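Local coordinates for purine nucleosidase, (IunH-1) (Sulfolobus solfataricus, PDB 3T8J), which is a sodium-bound member of the nucleoside hydrolase family, with an alpha/beta fold built round a mixed, mostly parallel sheet, at residues D9-E12 and D13-L16; Y40-E43 and V44-L48; A47-A50 and L51-N55; E212-V215 and S216-H220. All blocks are in the same frame, centred on the assembly; numbering follows the deposited sequence. Where two conformers were deposited one is given.

Overall arrangement
The four contacts are local and come along the chain in numerical order. Interaction 1 follows strand 3-8, an inner parallel strand between strands 27-33 and 116-120, and starts helix 12-23; it holds two ligands of the sodium ion. Interactions 2 and 3 lie on helix 40-53. They share Ala47 and Leu48, and their centres are about 11 Å apart. Interaction 4 lies on helix 209-227. Its centre is about 12 Å from that of interaction 1 but about 18 Å from that of interaction 2. Interaction 1 touches all three others, and Trp49 of interaction 3 touches Leu213 of interaction 4. Helices 40-53 and 209-227 thus both pack against the segment that carries two sodium ligands.

Interaction 1 (D9-E12 and D13-L16); sequences DTAE and DDVL. With NA (sodium ion), chain B.
The carboxylates of Asp9 and Asp14 stand almost perpendicular, their planes 89° apart, with the sodium ion between them. Each gives one oxygen: Asp9 OD2 and Asp14 OD1 both lie 2.3 Å from the sodium. The second oxygen of Asp14, OD2, turns to the backbone. Ala11 N donates to Asp14 OD2 at 2.9 Å, from above the carboxylate plane (47° out of it). A water bound to the sodium lies 2.8 Å from Asp14 OD2 and may donate to it. Asp14 is therefore gripped at both oxygens. Its CG lies beside its own backbone N (chi1 -56°), which directs the carboxylate back over the start of the helix.

Ala11 is the N-cap residue. The bond from its N-H to the side chain of Asp14 forms one half of a capping box. Its carbonyl oxygen takes a straight bond from Val15 N at 3.1 Å. Glu12 folds back so that OE2 accepts from Asp13 N at 2.9 Å, on the anti side but tilted out of the carboxylate plane. Hydrogen bonds also join Glu12 OE1 to His79, Asp13 OD1 to Tyr218 and His236, and Asp9 OD1 to Asn37 N. Away from the metal, Thr10 CG2 packs on Val15 CG2.

Ile121 O and Ser122 OG complete the protein ligands of the sodium. This is the aspartate-rich DxDxxxDD motif of nucleoside hydrolases, where strand 3-8 runs into helix 12-23.

Interaction 2 (Y40-E43 and V44-L48); sequences YEQE and VKNAL
Gln42 and Asn46 meet one turn apart on helix 40-53, the helix of a beta-alpha-beta unit between strands 27-33 and 60-62. Gln42 NE2 donates to Asn46 OD1 at 2.9 Å, and the bond is nearly straight (172°). The acceptor lies in the amide plane of Gln42, but the donor sits above the carbonyl plane of Asn46. The two amide planes are 53° apart. Gln42 reaches this place because its chain leaves trans to the backbone N and then bends at CG (chi2 60°).

On another side of the helix, Val44 CG2 lies over one face of the Tyr40 ring, displaced toward the rim and 4.3 Å from CE2 of Tyr40. Regular helix bonds support both pairs, such as Asn46 N to Gln42 O at 2.8 Å.

Further out, Gln42 NE2 also donates to Val89 O. Asn46 ND2 donates to Gly82 O and Thr10 O. The helix is thus tied both to the loop of residues 82-89 and to the segment that carries the metal ligand Asp9. Glu43 OE2 accepts from Ile38 N, before the helix. Val44 and Ala47 face strand 27-33, and Lys45 NZ forms a salt bridge with Glu90 OE2. Nearer the sodium, Glu43 O accepts a hydrogen bond from Thr10 OG1.

Interaction 3 (A47-A50 and L51-N55); sequences ALWA and LEQVN
Trp49 and Gln53 make the main side-chain contact, one turn apart near the end of helix 40-53. It is a stack of amide on indole, with the two planes only 16° apart. Gln53 CG sits over the six-membered ring of Trp49, 3.7 Å from its centroid and close to the ring normal, a CH-pi contact. Further along the same face, Gln53 NE2 lies 3.2 Å from Trp49 NE1. Both of these nitrogens are donors, so this is a contact of stacked groups and not a bond.

One hydrogen bond fixes the amide. Gln53 NE2 donates to Trp49 O at 3.0 Å, nearly straight, with Trp49 O lying in the amide plane of Gln53; the donor is tilted from the carbonyl plane of Trp49. Successive bends in the Gln53 chain (chi1 -49°, chi2 -46°) curl it back over the indole and bring NE2 to this carbonyl. Gln53 N itself makes two weak bonds, to Trp49 O and Ala50 O. Earlier backbone bonds are regular, as in Leu51 N to Ala47 O at 3.1 Å.

The helix ends here in a Schellman motif. Asn55, with positive phi, is its C-prime residue, and Asn55 N bonds weakly to Glu52 O.

Several apolar side chains pack against neighbouring elements. Leu48 and Leu51 lie on Val60 of strand 60-62. Leu51 and Val54 also touch helix 12-23, whose Tyr19 OH bonds to Ala50 O. On another side, Glu52 accepts from the backbone N atoms of Lys92, Arg93 and Leu94, which holds the loop there against the helix.

Interaction 4 (E212-V215 and S216-H220); sequences ELYV and SMYLH
The rings of Tyr214 and Tyr218 stack face to face one turn apart on helix 209-227. Their centroids are 4.4 Å apart and their planes differ by 22°. The rings are displaced: Tyr218 CD1 lies over the centre of the Tyr214 ring, while Tyr214 CE1 lies toward the rim of the Tyr218 ring. The nearest atoms are Tyr214 CD1 and Tyr218 CE1, at 3.8 Å. Different first torsions make this possible. Tyr214 has chi1 178° and leans along the helix toward Tyr218, whose own chi1 is -78°. The Tyr218 ring also has Tyr214 O in its plane, at its edge, 3.1 Å from CD1 of Tyr218.

Leu213 and Met217 form a second pair one turn apart. Leu213 CD1 touches Met217 CG at 3.8 Å, and the bent end of the methionine brings CE to 3.9 Å from Leu213 CG.

The backbone is regular at first, with Met217 N to Leu213 O at 2.8 Å. It weakens further on: Tyr218 N makes weak bonds to Tyr214 O and Val215 O, and Leu219 N a weak one to Val215 O.

Both hydroxyls have polar partners. Tyr218 OH bonds to Asp13 OD1, and Tyr214 OH to His234 and His236. The Tyr218 ring also meets the rings of both histidines.

The side carrying Tyr214, Met217 and Tyr218 packs on helix 12-23: Tyr214 on Leu16, Tyr218 on Glu12 and Leu16, and Met217 on Val15. Leu213 CD1 touches Trp49 of helix 40-53. Helix 197-204 meets Tyr214 through Trp200 and Ile203, and Val215 through Ile203 and Lys204.

Interaction 1 (D9-E12 and D13-L16)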
loop_
_atom_site.group_PDB
_atom_site.type_symbol
_atom_site.label_atom_id
_atom_site.label_comp_id
_atom_site.label_asym_id
_atom_site.label_seq_id
_atom_site.Cartn_x
_atom_site.Cartn_y
_atom_site.Cartn_z
ATOM N N ASP A 9 -9.200 5.207 27.571
ATOM C CA ASP A 9 -7.768 4.883 27.721
ATOM C C ASP A 9 -7.239 5.832 28.792
ATOM O O ASP A 9 -6.566 6.808 28.518
ATOM C CB ASP A 9 -6.963 4.945 26.397
ATOM C CG ASP A 9 -7.018 6.301 25.660
ATOM O OD1 ASP A 9 -6.044 6.616 24.933
ATOM O OD2 ASP A 9 -8.037 7.042 25.717
ATOM N N THR A 10 -7.647 5.550 30.021
ATOM C CA THR A 10 -7.897 6.595 31.024
ATOM C C THR A 10 -6.712 7.491 31.363
ATOM O O THR A 10 -5.744 7.039 31.980
ATOM C CB THR A 10 -8.349 5.960 32.354
ATOM O OG1 THR A 10 -9.191 4.807 32.119
ATOM C CG2 THR A 10 -9.078 7.001 33.221
ATOM N N ALA A 11 -6.807 8.759 30.974
ATOM C CA ALA A 11 -5.873 9.809 31.373
ATOM C C ALA A 11 -6.719 11.022 31.849
ATOM O O ALA A 11 -7.946 10.901 32.080
ATOM C CB ALA A 11 -4.938 10.160 30.192
ATOM N N GLU A 12 -6.103 12.185 32.015
ATOM C CA GLU A 12 -6.778 13.334 32.625
ATOM C C GLU A 12 -8.139 13.716 32.015
ATOM O O GLU A 12 -9.119 13.885 32.736
ATOM C CB GLU A 12 -5.825 14.543 32.701
ATOM C CG GLU A 12 -5.509 15.279 31.358
ATOM C CD GLU A 12 -4.901 14.398 30.272
ATOM O OE1 GLU A 12 -3.686 14.076 30.403
ATOM O OE2 GLU A 12 -5.626 14.041 29.297
ATOM N N ASP A 13 -8.204 13.790 30.693
ATOM C CA ASP A 13 -9.421 14.289 30.056
ATOM C C ASP A 13 -10.518 13.221 30.054
ATOM O O ASP A 13 -11.713 13.566 29.920
ATOM C CB ASP A 13 -9.147 14.806 28.632
ATOM C CG ASP A 13 -9.827 16.143 28.341
ATOM O OD1 ASP A 13 -9.873 17.030 29.228
ATOM O OD2 ASP A 13 -10.289 16.346 27.207
ATOM N N ASP A 14 -10.157 11.942 30.213
ATOM C CA ASP A 14 -11.159 10.863 30.393
ATOM C C ASP A 14 -11.813 11.001 31.767
ATOM O O ASP A 14 -13.015 10.862 31.915
ATOM C CB ASP A 14 -10.527 9.455 30.285
ATOM C CG ASP A 14 -9.788 9.218 28.987
ATOM O OD1 ASP A 14 -10.402 8.609 28.070
ATOM O OD2 ASP A 14 -8.594 9.633 28.866
ATOM N N VAL A 15 -10.982 11.196 32.805
ATOM C CA VAL A 15 -11.498 11.442 34.155
ATOM C C VAL A 15 -12.434 12.647 34.173
ATOM O O VAL A 15 -13.570 12.568 34.699
ATOM C CB VAL A 15 -10.361 11.631 35.183
ATOM C CG1 VAL A 15 -10.951 12.046 36.584
ATOM C CG2 VAL A 15 -9.563 10.326 35.286
ATOM N N LEU A 16 -12.017 13.756 33.564
ATOM C CA LEU A 16 -12.885 14.936 33.555
ATOM C C LEU A 16 -14.189 14.720 32.767
ATOM O O LEU A 16 -15.230 15.230 33.152
ATOM C CB LEU A 16 -12.140 16.163 33.035
ATOM C CG LEU A 16 -12.715 17.496 33.505
ATOM C CD1 LEU A 16 -12.342 17.757 34.974
ATOM C CD2 LEU A 16 -12.232 18.650 32.634
HETATM NA NA NA B . -9.759 8.530 25.868
HETATM O O HOH W 1 -8.224 10.286 26.192
#

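Interaction 2 (Y40-E43 and V44-L48)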
loop_
_atom_site.group_PDB
_atom_site.type_symbol
_atom_site.label_atom_id
_atom_site.label_comp_id
_atom_site.label_asym_id
_atom_site.label_seq_id
_atom_site.Cartn_x
_atom_site.Cartn_y
_atom_site.Cartn_z
ATOM N N TYR A 40 -1.893 -0.053 30.178
ATOM C CA TYR A 40 -3.288 -0.519 30.283
ATOM C C TYR A 40 -3.717 -0.813 31.732
ATOM O O TYR A 40 -4.796 -0.399 32.157
ATOM C CB TYR A 40 -3.461 -1.743 29.383
ATOM C CG TYR A 40 -4.749 -2.535 29.502
ATOM C CD1 TYR A 40 -5.838 -2.258 28.699
ATOM C CD2 TYR A 40 -4.840 -3.599 30.387
ATOM C CE1 TYR A 40 -7.001 -3.030 28.812
ATOM C CE2 TYR A 40 -5.983 -4.374 30.489
ATOM C CZ TYR A 40 -7.047 -4.090 29.696
ATOM O OH TYR A 40 -8.163 -4.931 29.816
ATOM N N GLU A 41 -2.886 -1.492 32.520
ATOM C CA GLU A 41 -3.345 -1.845 33.861
ATOM C C GLU A 41 -3.490 -0.591 34.760
ATOM O O GLU A 41 -4.371 -0.542 35.625
ATOM C CB GLU A 41 -2.442 -2.898 34.508
ATOM C CG GLU A 41 -2.294 -4.200 33.724
ATOM C CD GLU A 41 -3.565 -5.054 33.686
ATOM O OE1 GLU A 41 -4.439 -4.897 34.566
ATOM O OE2 GLU A 41 -3.684 -5.905 32.776
ATOM N N GLN A 42 -2.699 0.454 34.504
ATOM C CA GLN A 42 -2.871 1.709 35.212
ATOM C C GLN A 42 -4.146 2.438 34.755
ATOM O O GLN A 42 -4.799 3.129 35.549
ATOM C CB GLN A 42 -1.638 2.617 35.106
ATOM C CG GLN A 42 -1.704 3.883 35.981
ATOM C CD GLN A 42 -1.829 3.584 37.482
ATOM O OE1 GLN A 42 -1.050 2.775 38.029
ATOM N NE2 GLN A 42 -2.780 4.219 38.158
ATOM N N GLU A 43 -4.492 2.289 33.487
ATOM C CA GLU A 43 -5.765 2.873 33.001
ATOM C C GLU A 43 -6.965 2.309 33.740
ATOM O O GLU A 43 -7.905 3.052 34.066
ATOM C CB GLU A 43 -5.910 2.653 31.488
ATOM C CG GLU A 43 -4.913 3.387 30.639
ATOM C CD GLU A 43 -5.097 3.121 29.157
ATOM O OE1 GLU A 43 -5.741 2.086 28.821
ATOM O OE2 GLU A 43 -4.623 3.937 28.344
ATOM N N VAL A 44 -6.960 1.000 34.001
ATOM C CA VAL A 44 -8.029 0.363 34.776
ATOM C C VAL A 44 -8.089 0.925 36.202
ATOM O O VAL A 44 -9.133 1.307 36.728
ATOM C CB VAL A 44 -7.883 -1.175 34.788
ATOM C CG1 VAL A 44 -8.961 -1.833 35.637
ATOM C CG2 VAL A 44 -7.837 -1.769 33.383
ATOM N N LYS A 45 -6.921 1.011 36.852
ATOM C CA LYS A 45 -6.857 1.554 38.192
ATOM C C LYS A 45 -7.267 3.027 38.268
ATOM O O LYS A 45 -7.935 3.439 39.213
ATOM C CB LYS A 45 -5.452 1.347 38.797
ATOM C CG LYS A 45 -5.003 -0.133 38.904
ATOM C CD LYS A 45 -5.910 -1.020 39.714
ATOM C CE LYS A 45 -5.362 -2.464 39.852
ATOM N NZ LYS A 45 -4.144 -2.582 40.744
ATOM N N ASN A 46 -6.930 3.795 37.236
ATOM C CA ASN A 46 -7.318 5.206 37.171
ATOM C C ASN A 46 -8.838 5.358 37.184
ATOM O O ASN A 46 -9.379 6.221 37.881
ATOM C CB ASN A 46 -6.780 5.888 35.903
ATOM C CG ASN A 46 -5.295 6.231 35.963
ATOM O OD1 ASN A 46 -4.630 6.144 37.010
ATOM N ND2 ASN A 46 -4.771 6.679 34.821
ATOM N N ALA A 47 -9.517 4.516 36.422
ATOM C CA ALA A 47 -10.969 4.616 36.356
ATOM C C ALA A 47 -11.654 4.250 37.685
ATOM O O ALA A 47 -12.574 4.924 38.138
ATOM C CB ALA A 47 -11.504 3.738 35.193
ATOM N N LEU A 48 -11.195 3.170 38.309
ATOM C CA LEU A 48 -11.699 2.731 39.601
ATOM C C LEU A 48 -11.481 3.788 40.682
ATOM O O LEU A 48 -12.382 4.125 41.432
ATOM C CB LEU A 48 -11.034 1.415 40.005
ATOM C CG LEU A 48 -11.400 0.187 39.151
ATOM C CD1 LEU A 48 -10.318 -0.883 39.315
ATOM C CD2 LEU A 48 -12.782 -0.366 39.493
#

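Interaction 3 (A47-A50 and L51-N55)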
loop_
_atom_site.group_PDB
_atom_site.type_symbol
_atom_site.label_atom_id
_atom_site.label_comp_id
_atom_site.label_asym_id
_atom_site.label_seq_id
_atom_site.Cartn_x
_atom_site.Cartn_y
_atom_site.Cartn_z
ATOM N N ALA A 47 -9.517 4.516 36.422
ATOM C CA ALA A 47 -10.969 4.616 36.356
ATOM C C ALA A 47 -11.654 4.250 37.685
ATOM O O ALA A 47 -12.574 4.924 38.138
ATOM C CB ALA A 47 -11.504 3.738 35.193
ATOM N N LEU A 48 -11.195 3.170 38.309
ATOM C CA LEU A 48 -11.699 2.731 39.601
ATOM C C LEU A 48 -11.481 3.788 40.682
ATOM O O LEU A 48 -12.382 4.125 41.432
ATOM C CB LEU A 48 -11.034 1.415 40.005
ATOM C CG LEU A 48 -11.400 0.187 39.151
ATOM C CD1 LEU A 48 -10.318 -0.883 39.315
ATOM C CD2 LEU A 48 -12.782 -0.366 39.493
ATOM N N TRP A 49 -10.264 4.330 40.729
ATOM C CA TRP A 49 -9.948 5.413 41.634
ATOM C C TRP A 49 -10.830 6.639 41.382
ATOM O O TRP A 49 -11.334 7.221 42.327
ATOM C CB TRP A 49 -8.472 5.789 41.527
ATOM C CG TRP A 49 -8.069 6.934 42.408
ATOM C CD1 TRP A 49 -7.653 6.862 43.705
ATOM C CD2 TRP A 49 -8.061 8.317 42.059
ATOM N NE1 TRP A 49 -7.372 8.119 44.188
ATOM C CE2 TRP A 49 -7.606 9.032 43.201
ATOM C CE3 TRP A 49 -8.367 9.021 40.896
ATOM C CZ2 TRP A 49 -7.494 10.405 43.214
ATOM C CZ3 TRP A 49 -8.249 10.408 40.911
ATOM C CH2 TRP A 49 -7.811 11.076 42.065
ATOM N N ALA A 50 -11.024 7.023 40.124
ATOM C CA ALA A 50 -11.863 8.175 39.792
ATOM C C ALA A 50 -13.295 8.022 40.322
ATOM O O ALA A 50 -13.857 8.960 40.894
ATOM C CB ALA A 50 -11.874 8.401 38.276
ATOM N N LEU A 51 -13.876 6.839 40.151
ATOM C CA LEU A 51 -15.227 6.567 40.649
ATOM C C LEU A 51 -15.309 6.691 42.166
ATOM O O LEU A 51 -16.309 7.175 42.704
ATOM C CB LEU A 51 -15.721 5.189 40.166
ATOM C CG LEU A 51 -16.015 5.097 38.676
ATOM C CD1 LEU A 51 -16.091 3.624 38.283
ATOM C CD2 LEU A 51 -17.317 5.818 38.310
ATOM N N GLU A 52 -14.273 6.232 42.869
ATOM C CA GLU A 52 -14.219 6.368 44.337
ATOM C C GLU A 52 -14.293 7.815 44.833
ATOM O O GLU A 52 -14.893 8.076 45.894
ATOM C CB GLU A 52 -12.973 5.670 44.924
ATOM C CG GLU A 52 -13.032 4.155 44.824
ATOM C CD GLU A 52 -11.875 3.419 45.527
ATOM O OE1 GLU A 52 -10.866 4.053 45.936
ATOM O OE2 GLU A 52 -12.012 2.179 45.669
ATOM N N GLN A 53 -13.723 8.753 44.079
ATOM C CA GLN A 53 -13.689 10.157 44.524
ATOM C C GLN A 53 -15.066 10.797 44.517
ATOM O O GLN A 53 -15.281 11.815 45.181
ATOM C CB GLN A 53 -12.704 11.009 43.709
ATOM C CG GLN A 53 -11.295 10.398 43.535
ATOM C CD GLN A 53 -10.723 9.837 44.818
ATOM O OE1 GLN A 53 -10.549 10.552 45.813
ATOM N NE2 GLN A 53 -10.478 8.525 44.835
ATOM N N VAL A 54 -15.975 10.195 43.746
ATOM C CA VAL A 54 -17.352 10.684 43.638
ATOM C C VAL A 54 -18.380 9.663 44.140
ATOM O O VAL A 54 -19.571 9.743 43.812
ATOM C CB VAL A 54 -17.663 11.143 42.196
ATOM C CG1 VAL A 54 -16.814 12.366 41.840
ATOM C CG2 VAL A 54 -17.464 10.019 41.162
ATOM N N ASN A 55 -17.934 8.737 44.990
ATOM C CA ASN A 55 -18.806 7.796 45.692
ATOM C C ASN A 55 -19.687 6.881 44.823
ATOM O O ASN A 55 -20.788 6.507 45.235
ATOM C CB ASN A 55 -19.699 8.549 46.694
ATOM C CG ASN A 55 -18.918 9.388 47.628
ATOM O OD1 ASN A 55 -17.921 8.925 48.239
ATOM N ND2 ASN A 55 -19.327 10.636 47.773
#

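Interaction 4 (E212-V215 and S216-H220)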
loop_
_atom_site.group_PDB
_atom_site.type_symbol
_atom_site.label_atom_id
_atom_site.label_comp_id
_atom_site.label_asym_id
_atom_site.label_seq_id
_atom_site.Cartn_x
_atom_site.Cartn_y
_atom_site.Cartn_z
ATOM N N GLU A 212 -8.573 22.007 42.593
ATOM C CA GLU A 212 -7.229 21.540 42.964
ATOM C C GLU A 212 -6.858 20.248 42.217
ATOM O O GLU A 212 -5.719 20.079 41.769
ATOM C CB GLU A 212 -7.106 21.363 44.486
ATOM C CG GLU A 212 -7.068 22.690 45.260
ATOM C CD GLU A 212 -7.371 22.553 46.761
ATOM O OE1 GLU A 212 -7.804 21.468 47.221
ATOM O OE2 GLU A 212 -7.189 23.550 47.497
ATOM N N LEU A 213 -7.825 19.338 42.092
ATOM C CA LEU A 213 -7.618 18.094 41.354
ATOM C C LEU A 213 -7.342 18.371 39.868
ATOM O O LEU A 213 -6.424 17.792 39.274
ATOM C CB LEU A 213 -8.839 17.181 41.507
ATOM C CG LEU A 213 -8.716 15.823 40.814
ATOM C CD1 LEU A 213 -7.446 15.061 41.246
ATOM C CD2 LEU A 213 -9.975 14.996 41.088
ATOM N N TYR A 214 -8.120 19.269 39.276
ATOM C CA TYR A 214 -7.917 19.656 37.873
ATOM C C TYR A 214 -6.503 20.200 37.664
ATOM O O TYR A 214 -5.810 19.759 36.752
ATOM C CB TYR A 214 -8.960 20.702 37.477
ATOM C CG TYR A 214 -8.898 21.270 36.058
ATOM C CD1 TYR A 214 -9.833 20.896 35.089
ATOM C CD2 TYR A 214 -7.957 22.224 35.712
ATOM C CE1 TYR A 214 -9.807 21.448 33.813
ATOM C CE2 TYR A 214 -7.921 22.782 34.443
ATOM C CZ TYR A 214 -8.857 22.397 33.503
ATOM O OH TYR A 214 -8.805 22.968 32.241
ATOM N N VAL A 215 -6.065 21.120 38.526
ATOM C CA VAL A 215 -4.713 21.681 38.394
ATOM C C VAL A 215 -3.682 20.553 38.493
ATOM O O VAL A 215 -2.773 20.469 37.651
ATOM C CB VAL A 215 -4.459 22.800 39.420
ATOM C CG1 VAL A 215 -2.975 23.231 39.428
ATOM C CG2 VAL A 215 -5.383 23.979 39.132
ATOM N N SER A 216 -3.840 19.672 39.479
ATOM C CA SER A 216 -2.913 18.541 39.663
ATOM C C SER A 216 -2.861 17.606 38.448
ATOM O O SER A 216 -1.778 17.146 38.040
ATOM C CB SER A 216 -3.305 17.755 40.910
ATOM O OG SER A 216 -2.502 16.596 41.089
ATOM N N MET A 217 -4.032 17.334 37.875
ATOM C CA MET A 217 -4.139 16.374 36.767
ATOM C C MET A 217 -3.656 16.910 35.435
ATOM O O MET A 217 -3.274 16.115 34.585
ATOM C CB MET A 217 -5.593 15.880 36.594
ATOM C CG MET A 217 -6.115 14.989 37.720
ATOM S SD MET A 217 -7.656 14.089 37.312
ATOM C CE MET A 217 -8.730 15.461 36.882
ATOM N N TYR A 218 -3.697 18.237 35.260
ATOM C CA TYR A 218 -3.435 18.887 33.961
ATOM C C TYR A 218 -2.070 19.559 33.843
ATOM O O TYR A 218 -1.647 19.887 32.740
ATOM C CB TYR A 218 -4.555 19.901 33.599
ATOM C CG TYR A 218 -5.804 19.217 33.067
ATOM C CD1 TYR A 218 -6.752 18.699 33.945
ATOM C CD2 TYR A 218 -6.023 19.048 31.694
ATOM C CE1 TYR A 218 -7.878 18.038 33.491
ATOM C CE2 TYR A 218 -7.157 18.389 31.234
ATOM C CZ TYR A 218 -8.078 17.878 32.138
ATOM O OH TYR A 218 -9.232 17.218 31.716
ATOM N N LEU A 219 -1.352 19.731 34.946
ATOM C CA LEU A 219 -0.086 20.456 34.882
ATOM C C LEU A 219 0.901 19.859 33.879
ATOM O O LEU A 219 1.482 20.594 33.076
ATOM C CB LEU A 219 0.574 20.547 36.254
ATOM C CG LEU A 219 1.827 21.428 36.285
ATOM C CD1 LEU A 219 1.569 22.794 35.628
ATOM C CD2 LEU A 219 2.289 21.592 37.701
ATOM N N HIS A 220 1.128 18.547 33.943
ATOM C CA HIS A 220 2.110 17.896 33.043
ATOM C C HIS A 220 1.665 18.018 31.588
ATOM O O HIS A 220 2.461 18.375 30.731
ATOM C CB HIS A 220 2.320 16.411 33.435
ATOM C CG HIS A 220 3.273 15.666 32.542
ATOM N ND1 HIS A 220 4.499 15.203 32.967
ATOM C CD2 HIS A 220 3.161 15.284 31.244
ATOM C CE1 HIS A 220 5.119 14.598 31.965
ATOM N NE2 HIS A 220 4.318 14.629 30.908
#